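Pyrimidine/purine nucleoside phosphorylase (Acinetobacter sp. ADP1, PDB 3HQX) probably catalyses the reversible phosphorolysis of diverse purine and pyrimidine nucleosides, releasing the free base and ribose 1-phosphate. Local coordinates at residues Glu62-Ile72 with Leu80-Pro90. Residues are numbered along the deposited sequence; the frame is centred on the assembly and turned at random.
Sequences EIISGECRVKI and LFRAGQSFYVP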
# COMPACT_ATOMS: atom_id res chain seq x y z
N GLU A 62 13.29 -3.93 6.79
CA GLU A 62 12.76 -4.75 7.86
C GLU A 62 11.56 -5.50 7.31
O GLU A 62 10.63 -4.87 6.79
CB GLU A 62 12.31 -3.84 9.03
CG GLU A 62 11.62 -4.59 10.17
CD GLU A 62 11.06 -3.71 11.25
OE1 GLU A 62 11.16 -2.46 11.17
OE2 GLU A 62 10.51 -4.29 12.22
N ILE A 63 11.55 -6.82 7.48
CA ILE A 63 10.42 -7.60 7.03
C ILE A 63 9.39 -7.61 8.15
O ILE A 63 9.66 -8.06 9.26
CB ILE A 63 10.82 -9.03 6.62
CG1 ILE A 63 11.92 -9.06 5.51
CG2 ILE A 63 9.59 -9.80 6.11
CD1 ILE A 63 11.69 -8.07 4.35
N ILE A 64 8.20 -7.18 7.80
CA ILE A 64 7.04 -7.13 8.70
C ILE A 64 6.19 -8.44 8.59
O ILE A 64 5.68 -8.92 9.62
CB ILE A 64 6.16 -5.85 8.41
CG1 ILE A 64 6.90 -4.54 8.69
CG2 ILE A 64 4.82 -5.94 9.19
CD1 ILE A 64 7.57 -4.43 10.03
N SER A 65 6.03 -8.94 7.36
CA SER A 65 5.29 -10.16 7.07
C SER A 65 5.83 -10.83 5.83
O SER A 65 6.11 -10.15 4.83
CB SER A 65 3.83 -9.83 6.89
OG SER A 65 3.05 -11.02 6.67
N GLY A 66 5.96 -12.15 5.88
CA GLY A 66 6.38 -12.89 4.70
C GLY A 66 7.80 -13.36 4.76
O GLY A 66 8.46 -13.41 5.83
N GLU A 67 8.25 -13.74 3.59
CA GLU A 67 9.53 -14.43 3.38
C GLU A 67 10.07 -13.93 2.06
O GLU A 67 9.32 -13.88 1.07
CB GLU A 67 9.31 -15.94 3.26
CG GLU A 67 10.56 -16.74 2.85
CD GLU A 67 10.31 -18.19 2.86
OE1 GLU A 67 9.78 -18.71 3.85
OE2 GLU A 67 10.62 -18.84 1.83
N CYS A 68 11.36 -13.58 2.03
CA CYS A 68 11.97 -13.16 0.74
C CYS A 68 13.38 -13.70 0.62
O CYS A 68 13.99 -14.08 1.60
CB CYS A 68 11.98 -11.62 0.56
SG CYS A 68 12.87 -10.74 1.82
N ARG A 69 13.88 -13.69 -0.59
CA ARG A 69 15.29 -13.96 -0.88
C ARG A 69 15.89 -12.74 -1.55
O ARG A 69 15.29 -12.19 -2.48
CB ARG A 69 15.42 -15.23 -1.72
CG ARG A 69 15.22 -16.44 -0.85
CD ARG A 69 15.18 -17.74 -1.59
NE ARG A 69 15.05 -18.90 -0.71
CZ ARG A 69 13.91 -19.37 -0.20
NH1 ARG A 69 12.72 -18.71 -0.36
NH2 ARG A 69 13.98 -20.47 0.56
N VAL A 70 17.05 -12.33 -1.07
CA VAL A 70 17.67 -11.07 -1.52
C VAL A 70 19.13 -11.28 -1.83
O VAL A 70 19.83 -11.91 -1.06
CB VAL A 70 17.56 -9.97 -0.43
CG1 VAL A 70 18.06 -8.67 -0.97
CG2 VAL A 70 16.12 -9.80 0.01
N LYS A 71 19.58 -10.67 -2.92
CA LYS A 71 21.01 -10.54 -3.20
C LYS A 71 21.35 -9.10 -3.00
O LYS A 71 20.83 -8.20 -3.75
CB LYS A 71 21.33 -10.90 -4.63
CG LYS A 71 21.25 -12.34 -4.91
CD LYS A 71 21.84 -12.64 -6.26
CE LYS A 71 21.95 -14.13 -6.48
NZ LYS A 71 20.63 -14.85 -6.47
N ILE A 72 22.23 -8.87 -2.03
CA ILE A 72 22.61 -7.53 -1.63
C ILE A 72 23.93 -7.10 -2.24
O ILE A 72 24.95 -7.84 -2.14
CB ILE A 72 22.74 -7.40 -0.10
CG1 ILE A 72 21.40 -7.78 0.55
CG2 ILE A 72 23.12 -6.00 0.27
CD1 ILE A 72 21.49 -8.00 2.08
N LEU A 80 18.07 -15.41 2.78
CA LEU A 80 16.68 -15.59 3.16
C LEU A 80 16.35 -14.72 4.38
O LEU A 80 17.06 -14.73 5.36
CB LEU A 80 16.45 -17.04 3.57
CG LEU A 80 15.06 -17.46 4.08
CD1 LEU A 80 14.05 -17.46 3.00
CD2 LEU A 80 15.22 -18.89 4.64
N PHE A 81 15.23 -14.01 4.30
CA PHE A 81 14.72 -13.22 5.41
C PHE A 81 13.27 -13.50 5.61
O PHE A 81 12.50 -13.59 4.63
CB PHE A 81 14.93 -11.73 5.10
CG PHE A 81 16.36 -11.39 4.90
CD1 PHE A 81 17.22 -11.23 5.97
CD2 PHE A 81 16.90 -11.36 3.63
CE1 PHE A 81 18.57 -10.99 5.77
CE2 PHE A 81 18.25 -11.11 3.44
CZ PHE A 81 19.07 -10.93 4.50
N ARG A 82 12.87 -13.58 6.88
CA ARG A 82 11.47 -13.76 7.25
C ARG A 82 11.05 -12.68 8.22
O ARG A 82 11.87 -11.86 8.71
CB ARG A 82 11.21 -15.16 7.85
CG ARG A 82 11.35 -16.29 6.86
CD ARG A 82 11.11 -17.70 7.44
NE ARG A 82 11.09 -18.68 6.36
CZ ARG A 82 11.83 -19.78 6.27
NH1 ARG A 82 12.71 -20.10 7.22
NH2 ARG A 82 11.66 -20.58 5.21
N ALA A 83 9.75 -12.64 8.51
CA ALA A 83 9.22 -11.62 9.38
C ALA A 83 9.99 -11.50 10.70
O ALA A 83 10.32 -12.51 11.38
CB ALA A 83 7.70 -11.86 9.66
N GLY A 84 10.33 -10.24 11.00
CA GLY A 84 11.08 -9.91 12.18
C GLY A 84 12.55 -9.67 11.92
O GLY A 84 13.26 -9.12 12.77
N GLN A 85 13.02 -10.08 10.77
CA GLN A 85 14.41 -9.91 10.39
C GLN A 85 14.58 -8.69 9.51
O GLN A 85 13.65 -8.28 8.81
CB GLN A 85 14.85 -11.17 9.67
CG GLN A 85 14.82 -12.38 10.56
CD GLN A 85 15.30 -13.65 9.90
OE1 GLN A 85 14.97 -13.93 8.74
NE2 GLN A 85 16.01 -14.50 10.69
N SER A 86 15.79 -8.15 9.52
CA SER A 86 16.19 -7.03 8.70
C SER A 86 17.44 -7.32 7.90
O SER A 86 18.22 -8.26 8.22
CB SER A 86 16.46 -5.78 9.55
OG SER A 86 15.28 -5.35 10.22
N PHE A 87 17.63 -6.53 6.83
CA PHE A 87 18.91 -6.50 6.15
C PHE A 87 19.33 -5.07 5.86
O PHE A 87 18.52 -4.17 5.76
CB PHE A 87 18.96 -7.40 4.90
CG PHE A 87 18.00 -7.03 3.81
CD1 PHE A 87 18.36 -6.09 2.84
CD2 PHE A 87 16.73 -7.60 3.74
CE1 PHE A 87 17.48 -5.77 1.79
CE2 PHE A 87 15.87 -7.28 2.76
CZ PHE A 87 16.23 -6.36 1.77
N TYR A 88 20.65 -4.89 5.79
CA TYR A 88 21.24 -3.57 5.55
C TYR A 88 21.75 -3.47 4.13
O TYR A 88 22.42 -4.37 3.66
CB TYR A 88 22.40 -3.36 6.53
CG TYR A 88 23.14 -2.07 6.35
CD1 TYR A 88 22.64 -0.89 6.88
CD2 TYR A 88 24.35 -2.03 5.66
CE1 TYR A 88 23.31 0.32 6.71
CE2 TYR A 88 25.04 -0.83 5.49
CZ TYR A 88 24.52 0.33 6.01
OH TYR A 88 25.23 1.53 5.87
N VAL A 89 21.48 -2.32 3.49
CA VAL A 89 21.98 -2.05 2.15
C VAL A 89 22.82 -0.81 2.23
O VAL A 89 22.35 0.24 2.64
CB VAL A 89 20.82 -1.88 1.15
CG1 VAL A 89 21.34 -1.81 -0.32
CG2 VAL A 89 19.75 -3.02 1.35
N PRO A 90 24.11 -0.92 1.85
CA PRO A 90 24.92 0.28 1.82
C PRO A 90 24.40 1.36 0.89
O PRO A 90 23.62 1.08 -0.02
CB PRO A 90 26.29 -0.22 1.34
CG PRO A 90 26.14 -1.68 1.00
CD PRO A 90 24.75 -2.10 1.27
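Val70 lays CG1 over one face of the Phe87 ring, its CG2 lying 3.7 Å from Phe87 CE2, while Ile72 CD1 reaches the same ring obliquely. Phe87 CD2 in turn covers one face of Phe81, toward the rim, and Cys68 SG sits at that ring's edge. On the outer surface, Leu80 CD1 is centred over the Arg69 guanidinium, 3.7 Å from CZ, and Leu80 CD2 lies over a face of Arg82. Arg82 grips Glu67 side-on: NE (2.8 Å) and NH2 (3.0 Å) both donate to OE1, which lies in the guanidinium plane but is met from above its own carboxylate plane, the two planes being 68° apart. With CG anti to the backbone N (chi1 172°) and an extended chain, Glu67 runs alongside Arg82, and its OE2 accepts a hydrogen bond from Arg69 NH1, completing a salt-bridge network. Cys68 and Phe81 exchange two backbone hydrogen bonds; Ile63 N meets Gln85 O at 2.9 Å, and Gly84 N returns one to Ile63 O. The register shifts by one between these two antiparallel pairings; between them the first segment turns a corner at Ile64, and the second makes a type II turn from Arg82 to Gln85. Two sheets thus enclose an aromatic–aliphatic core, as in the cupin beta-barrel.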